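Recombination protein RecR (Deinococcus radiodurans, PDB 1VDD) probably takes part in RecBC-independent recombinational DNA repair, perhaps with RecF and RecO, binds DNA and carries a zinc finger. Local coordinates at residues P5-L10 with L28-F33; I59-T64 with L103-H108; R80-V85 with Q133-I138; V137-G142 with A163-I168; Y170-G175 with V184-A189. One frame throughout, in Å; residues are numbered along the deposited sequence.

Contact 1: P5-L10 with L28-F33; sequences PSLVSL and LAFHLF
L7 and L10 of helix 5-10 meet A29, F30 and L32 of helix 28-32, the two short axes coming within 10.3 Å of each other and their N-to-C directions standing 123° apart. The backbones are nearest where L10 faces A29, with the two CA atoms 6.5 Å apart. A29 is the small residue in the middle: its CB takes CD1 of L7 at 3.5 Å and CD1 of L10 at 3.9 Å, so two leucines one turn apart share a single methyl. L7 divides its branches. Its CG lies opposite the backbone N (chi1 175°) and beside the carbonyl carbon, which sends CD1 to A29 and CD2 to the F30 ring, where CD2 sits 3.6 Å from CZ and as near to CE2. The leucine and the phenylalanine side chains cross at about a right angle. L10 uses one methyl for both partners: the CD1 that rests on A29 also approaches CD1 of L32 at 4.0 Å, methyl against methyl. The whole patch is apolar and mostly buried. It lies within the helix-hairpin-helix region, where two helices joined by a short hairpin pack together, a motif widely used for binding DNA. Further along helix 5-15, I11 continues the packing against A29, and L14 receives L28 and L32. The second subunit packs here too, with its L47 against L32, its L54 against S6 and its P18 against H31.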
# COMPACT_ATOMS: atom_id res chain seq x y z
N PRO A 5 32.37 4.31 -12.04
CA PRO A 5 32.26 5.13 -10.83
C PRO A 5 31.30 6.30 -10.98
O PRO A 5 30.74 6.77 -9.99
CB PRO A 5 33.70 5.57 -10.57
CG PRO A 5 34.32 5.56 -11.93
CD PRO A 5 33.77 4.29 -12.52
N SER A 6 31.12 6.78 -12.21
CA SER A 6 30.21 7.90 -12.43
C SER A 6 28.78 7.45 -12.12
O SER A 6 28.00 8.19 -11.54
CB SER A 6 30.30 8.39 -13.87
OG SER A 6 29.92 7.38 -14.79
N LEU A 7 28.45 6.23 -12.53
CA LEU A 7 27.11 5.68 -12.28
C LEU A 7 26.97 5.34 -10.80
O LEU A 7 25.94 5.63 -10.18
CB LEU A 7 26.86 4.43 -13.14
CG LEU A 7 25.55 3.67 -12.92
CD1 LEU A 7 24.38 4.63 -12.91
CD2 LEU A 7 25.38 2.64 -14.01
N VAL A 8 28.01 4.75 -10.22
CA VAL A 8 27.97 4.42 -8.81
C VAL A 8 27.85 5.71 -8.01
O VAL A 8 27.21 5.75 -6.96
CB VAL A 8 29.24 3.65 -8.39
CG1 VAL A 8 29.40 3.66 -6.88
CG2 VAL A 8 29.16 2.22 -8.89
N SER A 9 28.45 6.78 -8.52
CA SER A 9 28.43 8.06 -7.84
C SER A 9 27.08 8.74 -7.90
O SER A 9 26.68 9.43 -6.95
CB SER A 9 29.49 8.97 -8.44
OG SER A 9 29.41 10.26 -7.85
N LEU A 10 26.38 8.57 -9.01
CA LEU A 10 25.08 9.20 -9.17
C LEU A 10 24.05 8.48 -8.30
O LEU A 10 23.23 9.11 -7.63
CB LEU A 10 24.62 9.14 -10.63
CG LEU A 10 24.02 10.40 -11.25
CD1 LEU A 10 23.30 10.01 -12.53
CD2 LEU A 10 23.05 11.06 -10.30
N LEU A 28 16.49 5.92 -11.58
CA LEU A 28 16.64 7.33 -11.92
C LEU A 28 17.91 7.66 -12.72
O LEU A 28 17.88 8.53 -13.59
CB LEU A 28 16.60 8.18 -10.65
CG LEU A 28 15.94 9.55 -10.84
CD1 LEU A 28 14.64 9.59 -10.05
CD2 LEU A 28 16.87 10.64 -10.38
N ALA A 29 19.01 6.99 -12.42
CA ALA A 29 20.25 7.26 -13.14
C ALA A 29 20.14 6.84 -14.61
O ALA A 29 20.64 7.53 -15.49
CB ALA A 29 21.43 6.54 -12.47
N PHE A 30 19.47 5.73 -14.86
CA PHE A 30 19.29 5.23 -16.21
C PHE A 30 18.27 6.00 -17.04
O PHE A 30 18.11 5.77 -18.24
CB PHE A 30 18.94 3.75 -16.16
CG PHE A 30 20.10 2.88 -15.85
CD1 PHE A 30 19.95 1.77 -15.03
CD2 PHE A 30 21.36 3.17 -16.36
CE1 PHE A 30 21.05 0.97 -14.72
CE2 PHE A 30 22.46 2.38 -16.07
CZ PHE A 30 22.31 1.27 -15.25
N HIS A 31 17.58 6.93 -16.38
CA HIS A 31 16.60 7.77 -17.06
C HIS A 31 17.31 9.08 -17.44
O HIS A 31 16.99 9.70 -18.46
CB HIS A 31 15.45 8.10 -16.12
CG HIS A 31 14.79 9.41 -16.43
ND1 HIS A 31 13.85 9.56 -17.42
CD2 HIS A 31 14.97 10.65 -15.90
CE1 HIS A 31 13.48 10.82 -17.49
NE2 HIS A 31 14.14 11.50 -16.58
N LEU A 32 18.25 9.48 -16.59
CA LEU A 32 19.03 10.70 -16.80
C LEU A 32 19.97 10.50 -17.97
O LEU A 32 20.36 11.45 -18.64
CB LEU A 32 19.82 11.02 -15.53
CG LEU A 32 18.94 11.58 -14.40
CD1 LEU A 32 19.68 11.56 -13.09
CD2 LEU A 32 18.51 12.99 -14.75
N PHE A 33 20.30 9.24 -18.21
CA PHE A 33 21.18 8.79 -19.28
C PHE A 33 20.52 9.02 -20.64
O PHE A 33 21.15 9.45 -21.59
CB PHE A 33 21.47 7.30 -19.08
CG PHE A 33 22.32 6.68 -20.15
CD1 PHE A 33 23.70 6.61 -20.01
CD2 PHE A 33 21.74 6.15 -21.30
CE1 PHE A 33 24.49 6.00 -21.00
CE2 PHE A 33 22.51 5.55 -22.29
CZ PHE A 33 23.89 5.47 -22.14

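Contact 2: I59-T64 with L103-H108; sequences ICFNIT and LYHVLH. With ZN (zinc ion), chain E.
CE1 of H105 comes to the edge of the F61 ring, near its plane, 4.1 Å from CD1, while that CD1 stands obliquely to the imidazole. The two side chains run side by side and point the same way. At the edge of the H105 imidazole come I59 O, 4.0 Å from CE1, and in its plane CD2 of L107, while C60 CA approaches ND1 obliquely. The F61 ring is stacked on H123, which also meets H108 with the planes about perpendicular. H105 NE2 is held by H123 O. C60 has its SG between the backbone N and the carbonyl carbon (chi1 56°), and that sulfur binds the zinc ion at 1.9 Å, together with C57, C69 and C72. This C4-type zinc finger lies against strand 103-106, an outermost strand of the parallel Toprim sheet within this chain, and C60 CB comes to 3.0 Å from Y104 O. The Y104 side chain itself leads to E95, which takes its hydroxyl. V106 packs on the backbone of F61 and N62: its CB is 3.7 Å from F61 O and its CG2 lies 4.0 Å from N62 CA, with V91 of helix 88-93 touching both V106 and N62. H108 bends back on its own strand, its ND1 donating to V106 O at 3.2 Å and 159°. The acceptor lies in the imidazole plane, but ND1 stands well above the carbonyl plane, 59° out of it.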
# COMPACT_ATOMS: atom_id res chain seq x y z
N ILE A 59 12.99 38.61 8.56
CA ILE A 59 11.82 38.94 9.39
C ILE A 59 11.16 37.65 9.85
O ILE A 59 11.32 37.22 11.00
CB ILE A 59 10.78 39.75 8.58
CG1 ILE A 59 11.45 40.96 7.92
CG2 ILE A 59 9.63 40.15 9.50
CD1 ILE A 59 12.30 41.82 8.86
N CYS A 60 10.38 37.06 8.95
CA CYS A 60 9.76 35.77 9.21
C CYS A 60 10.86 34.96 8.56
O CYS A 60 11.70 35.53 7.88
CB CYS A 60 8.47 35.62 8.40
SG CYS A 60 8.69 35.84 6.62
N PHE A 61 10.89 33.65 8.74
CA PHE A 61 11.96 32.91 8.10
C PHE A 61 11.48 32.03 6.96
O PHE A 61 11.90 30.88 6.80
CB PHE A 61 12.74 32.14 9.16
CG PHE A 61 13.52 33.05 10.07
CD1 PHE A 61 12.85 33.93 10.92
CD2 PHE A 61 14.91 33.10 10.01
CE1 PHE A 61 13.56 34.86 11.68
CE2 PHE A 61 15.63 34.03 10.76
CZ PHE A 61 14.95 34.91 11.60
N ASN A 62 10.59 32.61 6.16
CA ASN A 62 10.03 31.94 4.99
C ASN A 62 11.10 32.03 3.90
O ASN A 62 11.82 33.02 3.81
CB ASN A 62 8.75 32.66 4.56
CG ASN A 62 8.01 31.91 3.49
OD1 ASN A 62 7.82 30.70 3.58
ND2 ASN A 62 7.57 32.63 2.46
N ILE A 63 11.21 31.00 3.07
CA ILE A 63 12.23 30.99 2.03
C ILE A 63 12.05 32.00 0.90
O ILE A 63 10.95 32.16 0.36
CB ILE A 63 12.38 29.56 1.43
CG1 ILE A 63 13.03 28.65 2.47
CG2 ILE A 63 13.22 29.58 0.16
CD1 ILE A 63 13.26 27.24 1.98
N THR A 64 13.15 32.69 0.56
CA THR A 64 13.14 33.66 -0.55
C THR A 64 14.53 33.90 -1.09
O THR A 64 15.49 33.23 -0.71
CB THR A 64 12.57 35.06 -0.17
OG1 THR A 64 13.20 35.54 1.02
CG2 THR A 64 11.06 35.01 0.01
N LEU A 103 0.42 37.35 7.61
CA LEU A 103 1.86 37.15 7.61
C LEU A 103 2.17 35.77 8.18
O LEU A 103 1.37 35.22 8.93
CB LEU A 103 2.55 38.23 8.44
CG LEU A 103 2.33 39.71 8.09
CD1 LEU A 103 3.32 40.55 8.88
CD2 LEU A 103 2.54 39.96 6.58
N TYR A 104 3.30 35.19 7.82
CA TYR A 104 3.68 33.89 8.36
C TYR A 104 4.95 34.03 9.20
O TYR A 104 5.60 35.05 9.18
CB TYR A 104 3.97 32.89 7.24
CG TYR A 104 2.82 32.61 6.32
CD1 TYR A 104 2.73 33.24 5.09
CD2 TYR A 104 1.84 31.69 6.67
CE1 TYR A 104 1.69 32.96 4.22
CE2 TYR A 104 0.80 31.40 5.82
CZ TYR A 104 0.72 32.04 4.59
OH TYR A 104 -0.33 31.79 3.74
N HIS A 105 5.27 32.99 9.95
CA HIS A 105 6.51 32.94 10.73
C HIS A 105 6.94 31.48 10.75
O HIS A 105 6.14 30.59 11.04
CB HIS A 105 6.34 33.44 12.17
CG HIS A 105 7.65 33.57 12.88
ND1 HIS A 105 8.52 34.61 12.65
CD2 HIS A 105 8.28 32.75 13.75
CE1 HIS A 105 9.63 34.42 13.35
NE2 HIS A 105 9.51 33.30 14.02
N VAL A 106 8.20 31.22 10.44
CA VAL A 106 8.67 29.85 10.38
C VAL A 106 9.72 29.40 11.40
O VAL A 106 10.90 29.75 11.31
CB VAL A 106 9.21 29.54 8.97
CG1 VAL A 106 9.61 28.09 8.87
CG2 VAL A 106 8.17 29.91 7.91
N LEU A 107 9.28 28.63 12.39
CA LEU A 107 10.20 28.08 13.37
C LEU A 107 10.75 27.01 12.45
O LEU A 107 9.96 26.26 11.88
CB LEU A 107 9.43 27.39 14.49
CG LEU A 107 8.16 28.09 14.96
CD1 LEU A 107 7.48 27.21 15.98
CD2 LEU A 107 8.49 29.46 15.55
N HIS A 108 12.05 26.89 12.27
CA HIS A 108 12.46 25.86 11.35
C HIS A 108 12.49 24.48 11.98
O HIS A 108 13.48 23.77 11.92
CB HIS A 108 13.79 26.22 10.69
CG HIS A 108 13.63 26.99 9.41
ND1 HIS A 108 12.93 28.18 9.34
CD2 HIS A 108 14.04 26.73 8.15
CE1 HIS A 108 12.91 28.60 8.09
NE2 HIS A 108 13.58 27.74 7.35
ZN ZN E . 9.18 37.21 5.37

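Contact 3: R80-V85 with Q133-I138; sequences RTICVV and QGMEVI
M135 folds at its last torsion (chi3 78°) and so swings CE onto I82, whose own chain runs straight out (chi2 -178°) to present CD1 at 3.5 Å. The same methyl also touches I82 CG1, the two side chains meeting aslant, while CG of M135 rests on R80 O. An alanine at M135 would remove the bent thioether, and I82 CD1 would probably lose its cover on that side and become freer to turn. Beyond M135 the strands run parallel, with T81, I82 and C83 beside E136, V137 and I138. Four backbone bonds join them: E136 N to R80 O, I82 N to E136 O at 2.9 Å and 170°, I138 N to I82 O, and V84 N to I138 O at 2.8 Å. The side chains alternate: T81, C83, E136 and I138 share one face, I82 and V137 the other. T81 CG2 lies alongside E136 OE1 at 4.0 Å, and the carboxylate is salt-bridged to R193 of the third subunit. V84 CG2 meets V137 CG1 at 3.7 Å where the two side chains cross. R80, at the margin, pairs with D78. Within the four-stranded parallel Toprim sheet these are the two inner strands. Strand 103-106 lies beyond 81-85, with Y104 on C83 and H105 on I82, and helix 145-158 sets L154 on V84 and L158 on V137.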
# COMPACT_ATOMS: atom_id res chain seq x y z
N ARG A 80 -1.80 42.39 10.28
CA ARG A 80 -2.09 42.19 11.68
C ARG A 80 -2.19 40.77 12.19
O ARG A 80 -2.39 40.57 13.39
CB ARG A 80 -3.34 42.99 12.08
CG ARG A 80 -4.64 42.54 11.47
CD ARG A 80 -5.82 43.27 12.09
NE ARG A 80 -7.01 42.44 12.13
CZ ARG A 80 -7.67 41.99 11.06
NH1 ARG A 80 -7.24 42.31 9.85
NH2 ARG A 80 -8.74 41.22 11.21
N THR A 81 -2.04 39.79 11.31
CA THR A 81 -2.10 38.40 11.77
C THR A 81 -0.84 37.61 11.39
O THR A 81 -0.38 37.67 10.25
CB THR A 81 -3.37 37.64 11.22
OG1 THR A 81 -3.24 37.39 9.82
CG2 THR A 81 -4.63 38.45 11.45
N ILE A 82 -0.27 36.91 12.37
CA ILE A 82 0.92 36.10 12.12
C ILE A 82 0.60 34.64 12.38
O ILE A 82 0.12 34.26 13.46
CB ILE A 82 2.10 36.51 13.03
CG1 ILE A 82 2.57 37.92 12.70
CG2 ILE A 82 3.26 35.54 12.83
CD1 ILE A 82 3.77 38.34 13.52
N CYS A 83 0.86 33.83 11.37
CA CYS A 83 0.60 32.40 11.41
C CYS A 83 1.91 31.67 11.63
O CYS A 83 2.71 31.52 10.72
CB CYS A 83 -0.03 31.97 10.08
SG CYS A 83 -0.77 30.35 10.07
N VAL A 84 2.14 31.21 12.85
CA VAL A 84 3.37 30.50 13.15
C VAL A 84 3.30 29.09 12.59
O VAL A 84 2.31 28.38 12.77
CB VAL A 84 3.63 30.43 14.64
CG1 VAL A 84 5.01 29.85 14.90
CG2 VAL A 84 3.50 31.80 15.24
N VAL A 85 4.36 28.68 11.91
CA VAL A 85 4.40 27.37 11.29
C VAL A 85 5.74 26.67 11.50
O VAL A 85 6.75 27.31 11.75
CB VAL A 85 4.13 27.51 9.80
CG1 VAL A 85 4.61 26.31 9.09
CG2 VAL A 85 2.65 27.71 9.56
N GLN A 133 0.09 44.42 20.07
CA GLN A 133 -1.32 44.38 20.40
C GLN A 133 -2.19 44.71 19.18
O GLN A 133 -1.74 45.37 18.24
CB GLN A 133 -1.62 45.34 21.55
CG GLN A 133 -0.88 44.97 22.83
CD GLN A 133 -1.03 46.01 23.92
OE1 GLN A 133 -0.46 45.87 25.01
NE2 GLN A 133 -1.78 47.07 23.64
N GLY A 134 -3.44 44.25 19.22
CA GLY A 134 -4.34 44.48 18.11
C GLY A 134 -3.91 43.58 16.98
O GLY A 134 -4.19 43.85 15.80
N MET A 135 -3.23 42.50 17.35
CA MET A 135 -2.72 41.50 16.42
C MET A 135 -3.14 40.11 16.88
O MET A 135 -3.51 39.90 18.03
CB MET A 135 -1.19 41.55 16.37
CG MET A 135 -0.60 42.35 15.22
SD MET A 135 1.19 42.50 15.43
CE MET A 135 1.75 40.90 14.89
N GLU A 136 -3.07 39.15 15.96
CA GLU A 136 -3.42 37.78 16.29
C GLU A 136 -2.30 36.83 15.91
O GLU A 136 -1.69 36.96 14.86
CB GLU A 136 -4.71 37.36 15.56
CG GLU A 136 -4.99 35.86 15.63
CD GLU A 136 -6.33 35.47 15.00
OE1 GLU A 136 -6.64 35.94 13.88
OE2 GLU A 136 -7.07 34.68 15.63
N VAL A 137 -2.02 35.88 16.79
CA VAL A 137 -1.00 34.91 16.48
C VAL A 137 -1.66 33.55 16.37
O VAL A 137 -2.09 32.96 17.36
CB VAL A 137 0.10 34.86 17.56
CG1 VAL A 137 1.08 33.74 17.24
CG2 VAL A 137 0.83 36.19 17.59
N ILE A 138 -1.78 33.09 15.13
CA ILE A 138 -2.40 31.80 14.87
C ILE A 138 -1.30 30.77 14.99
O ILE A 138 -0.27 30.88 14.33
CB ILE A 138 -2.97 31.73 13.46
CG1 ILE A 138 -4.06 32.80 13.28
CG2 ILE A 138 -3.52 30.35 13.20
CD1 ILE A 138 -4.51 32.99 11.84

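Contact 4: V137-G142 with A163-I168; sequences VILATG and AAISRI
L139 and I165 make the apolar centre, CD1 of the leucine lying 3.6 Å from CG2 of the isoleucine on one face of the sheet. On the other side, I168 CG2 touches both I138 CG2 and A140 CB, the latter at 3.9 Å. The parallel ladder runs between these layers: V137 N to A164 O, S166 N to V137 O at 2.8 Å, L139 N to S166 O, and I168 N to L139 O. S166 OG lies against I138 CG1 and bonds to E136 OE2. The polar edge belongs to R167. Its chain bends at the second torsion (chi2 76°), which lays the guanidinium across the loop after the strand. NH1 reaches T141 O at 2.6 Å, nearly straight at 171°, and L139 O at 3.1 Å. That carbonyl is gripped from opposite faces of its plane by R167 NH1 and I168 N. NH2 points at G142 O, at a doubtfully short distance. T141 OG1 lies over a guanidinium face, bound to G147 O. The third subunit extends the sheet antiparallel beyond 165-167. Strand 136-139, helix 145-158 and strand 164-167 form a beta-alpha-beta crossover of the Toprim fold.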
# COMPACT_ATOMS: atom_id res chain seq x y z
N VAL A 137 -2.02 35.88 16.79
CA VAL A 137 -1.00 34.91 16.48
C VAL A 137 -1.66 33.55 16.37
O VAL A 137 -2.09 32.96 17.36
CB VAL A 137 0.10 34.86 17.56
CG1 VAL A 137 1.08 33.74 17.24
CG2 VAL A 137 0.83 36.19 17.59
N ILE A 138 -1.78 33.09 15.13
CA ILE A 138 -2.40 31.80 14.87
C ILE A 138 -1.30 30.77 14.99
O ILE A 138 -0.27 30.88 14.33
CB ILE A 138 -2.97 31.73 13.46
CG1 ILE A 138 -4.06 32.80 13.28
CG2 ILE A 138 -3.52 30.35 13.20
CD1 ILE A 138 -4.51 32.99 11.84
N LEU A 139 -1.50 29.77 15.84
CA LEU A 139 -0.51 28.74 16.01
C LEU A 139 -0.87 27.58 15.10
O LEU A 139 -1.84 26.85 15.34
CB LEU A 139 -0.45 28.29 17.47
CG LEU A 139 -0.21 29.49 18.39
CD1 LEU A 139 -0.17 29.02 19.84
CD2 LEU A 139 1.08 30.20 17.99
N ALA A 140 -0.07 27.42 14.05
CA ALA A 140 -0.32 26.37 13.08
C ALA A 140 0.77 25.32 13.03
O ALA A 140 1.14 24.85 11.96
CB ALA A 140 -0.50 26.98 11.71
N THR A 141 1.29 24.96 14.20
CA THR A 141 2.29 23.92 14.26
C THR A 141 1.54 22.60 14.13
O THR A 141 0.31 22.57 14.23
CB THR A 141 3.06 23.93 15.58
OG1 THR A 141 2.18 23.58 16.64
CG2 THR A 141 3.64 25.30 15.85
N GLY A 142 2.28 21.53 13.90
CA GLY A 142 1.68 20.22 13.74
C GLY A 142 0.73 19.80 14.84
O GLY A 142 0.30 20.61 15.65
N ALA A 163 -1.29 40.34 22.21
CA ALA A 163 -2.00 39.81 21.05
C ALA A 163 -2.96 38.65 21.30
O ALA A 163 -2.87 37.93 22.29
CB ALA A 163 -1.01 39.41 19.98
N ALA A 164 -3.90 38.46 20.39
CA ALA A 164 -4.83 37.35 20.53
C ALA A 164 -4.09 36.11 20.00
O ALA A 164 -3.53 36.12 18.91
CB ALA A 164 -6.09 37.62 19.73
N ILE A 165 -4.05 35.05 20.79
CA ILE A 165 -3.40 33.83 20.37
C ILE A 165 -4.46 32.79 20.05
O ILE A 165 -5.42 32.62 20.80
CB ILE A 165 -2.48 33.27 21.47
CG1 ILE A 165 -1.35 34.25 21.75
CG2 ILE A 165 -1.91 31.92 21.04
CD1 ILE A 165 -0.38 33.78 22.83
N SER A 166 -4.29 32.10 18.93
CA SER A 166 -5.24 31.08 18.52
C SER A 166 -4.47 29.89 17.99
O SER A 166 -3.32 30.01 17.59
CB SER A 166 -6.17 31.64 17.44
OG SER A 166 -5.44 32.13 16.32
N ARG A 167 -5.13 28.74 18.00
CA ARG A 167 -4.56 27.49 17.51
C ARG A 167 -5.53 26.97 16.43
O ARG A 167 -6.74 27.17 16.54
CB ARG A 167 -4.46 26.49 18.66
CG ARG A 167 -3.87 25.15 18.28
CD ARG A 167 -2.37 25.24 18.12
NE ARG A 167 -1.76 23.91 18.21
CZ ARG A 167 -1.15 23.30 17.20
NH1 ARG A 167 -1.06 23.88 16.00
NH2 ARG A 167 -0.62 22.10 17.39
N ILE A 168 -5.00 26.32 15.39
CA ILE A 168 -5.85 25.82 14.33
C ILE A 168 -6.72 24.71 14.90
O ILE A 168 -6.36 24.08 15.88
CB ILE A 168 -5.03 25.33 13.10
CG1 ILE A 168 -4.02 24.26 13.52
CG2 ILE A 168 -4.30 26.49 12.48
CD1 ILE A 168 -3.17 23.78 12.36

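Contact 5: Y170-G175 with V184-A189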
# COMPACT_ATOMS: atom_id res chain seq x y z
N TYR A 170 -8.35 21.31 15.77
CA TYR A 170 -8.11 19.88 15.75
C TYR A 170 -9.46 19.38 15.29
O TYR A 170 -10.48 19.87 15.78
CB TYR A 170 -7.83 19.35 17.16
CG TYR A 170 -6.41 19.59 17.63
CD1 TYR A 170 -5.82 20.84 17.51
CD2 TYR A 170 -5.67 18.56 18.21
CE1 TYR A 170 -4.52 21.08 17.95
CE2 TYR A 170 -4.36 18.78 18.65
CZ TYR A 170 -3.80 20.05 18.52
OH TYR A 170 -2.50 20.28 18.94
N GLY A 171 -9.50 18.45 14.36
CA GLY A 171 -10.80 18.00 13.91
C GLY A 171 -10.77 16.96 12.82
O GLY A 171 -9.70 16.59 12.33
N VAL A 172 -11.94 16.49 12.42
CA VAL A 172 -12.01 15.47 11.40
C VAL A 172 -11.57 16.13 10.10
O VAL A 172 -11.87 17.30 9.86
CB VAL A 172 -13.45 14.90 11.29
CG1 VAL A 172 -13.89 14.40 12.67
CG2 VAL A 172 -14.43 15.96 10.80
N PRO A 173 -10.81 15.41 9.27
CA PRO A 173 -10.36 15.99 8.00
C PRO A 173 -11.51 16.01 6.98
O PRO A 173 -12.49 15.28 7.13
CB PRO A 173 -9.22 15.07 7.58
CG PRO A 173 -9.55 13.74 8.17
CD PRO A 173 -10.32 14.03 9.46
N VAL A 174 -11.41 16.84 5.95
CA VAL A 174 -12.47 16.91 4.94
C VAL A 174 -12.51 15.68 4.04
O VAL A 174 -11.48 15.25 3.53
CB VAL A 174 -12.32 18.13 4.01
CG1 VAL A 174 -13.54 18.25 3.13
CG2 VAL A 174 -12.12 19.39 4.83
N GLY A 175 -13.70 15.12 3.85
CA GLY A 175 -13.81 13.96 2.99
C GLY A 175 -13.61 12.65 3.72
O GLY A 175 -13.00 11.71 3.19
N VAL A 184 -9.06 9.91 19.22
CA VAL A 184 -8.69 11.20 19.80
C VAL A 184 -9.09 12.36 18.88
O VAL A 184 -9.36 13.46 19.35
CB VAL A 184 -7.18 11.23 20.09
CG1 VAL A 184 -6.79 12.53 20.78
CG2 VAL A 184 -6.81 10.04 20.96
N THR A 185 -9.14 12.12 17.58
CA THR A 185 -9.57 13.17 16.68
C THR A 185 -11.04 13.44 16.95
O THR A 185 -11.42 14.57 17.23
CB THR A 185 -9.40 12.78 15.22
OG1 THR A 185 -8.02 12.91 14.86
CG2 THR A 185 -10.24 13.66 14.31
N LEU A 186 -11.85 12.39 16.88
CA LEU A 186 -13.29 12.51 17.11
C LEU A 186 -13.60 13.25 18.41
O LEU A 186 -14.43 14.15 18.43
CB LEU A 186 -13.94 11.14 17.18
CG LEU A 186 -14.39 10.55 15.86
CD1 LEU A 186 -15.12 9.26 16.15
CD2 LEU A 186 -15.32 11.53 15.14
N GLY A 187 -12.94 12.85 19.48
CA GLY A 187 -13.14 13.52 20.75
C GLY A 187 -12.82 15.00 20.67
O GLY A 187 -13.37 15.79 21.43
N ARG A 188 -11.92 15.38 19.77
CA ARG A 188 -11.57 16.79 19.65
C ARG A 188 -12.55 17.47 18.72
O ARG A 188 -12.93 18.61 18.94
CB ARG A 188 -10.14 16.95 19.11
CG ARG A 188 -9.05 16.44 20.03
CD ARG A 188 -8.25 17.58 20.67
NE ARG A 188 -7.24 17.06 21.59
CZ ARG A 188 -6.40 17.82 22.30
NH1 ARG A 188 -6.45 19.14 22.21
NH2 ARG A 188 -5.52 17.25 23.12
N ALA A 189 -12.95 16.77 17.67
CA ALA A 189 -13.91 17.34 16.73
C ALA A 189 -15.23 17.55 17.46
O ALA A 189 -16.03 18.39 17.08
CB ALA A 189 -14.14 16.42 15.55
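T185 O is gripped by two backbone donors, R188 N and A189 N, each at 2.7 Å, at the turn of helix 183-191 that meets the 170-175 loop. This is the RecR C-terminal region, where the chain leaving the Toprim sheet passes through a loop and the short helix that follows packs back onto that loop. R188 comes off the helix beside Y170, the two side chains pointing the same way. Its CD lies 3.7 Å from CD2 of the tyrosine, and its guanidinium lies over one ring face, NH1 standing 4.0 Å above the ring plane and displaced toward the rim. The planes are 24° apart, a loose overlap of flat groups. The hydroxyl of Y170 reaches D148 and R167 through weak hydrogen bonds. With an alanine in place of Y170, the R188 guanidinium would probably lose the flat surface under it and be free to turn, and those two weak bonds would go. Further along, V172 sets CG1 opposite its carbonyl carbon (chi1 -55°), which puts that methyl 3.5 Å from A189 CB and 4.0 Å from L186 CD2. A189 CB also touches G171 CA, and the backbones are nearest at this pair. T185 OG1 bonds to V174 N of the third subunit, so the contact also meets another copy of the protein. The methyl branch of T185, CG2, lies 3.6 Å from G171 O.

In the fold
From the N terminus, contact 1 closes first, folding helix 5-15 and helix 22-32 together within the helix-hairpin-helix region, its centre 36 to 47 Å from the others. Contacts 2 and 3 then cross, because 80-85 falls between 59-64 and 103-108, while 133-138 comes after both. Contact 2 seats the zinc finger on the sheet, and contact 3 joins the sheet's inner strands; the two meet where L103 and H105 pair with strand 81-85. Contact 4 starts where contact 3 ends, sharing V137 and I138, and adds strand 164-167. Contact 5 follows in series, closing the short C-terminal loop. Contacts 3, 4 and 5 all touch the third subunit, contacts 1 and 2 the second.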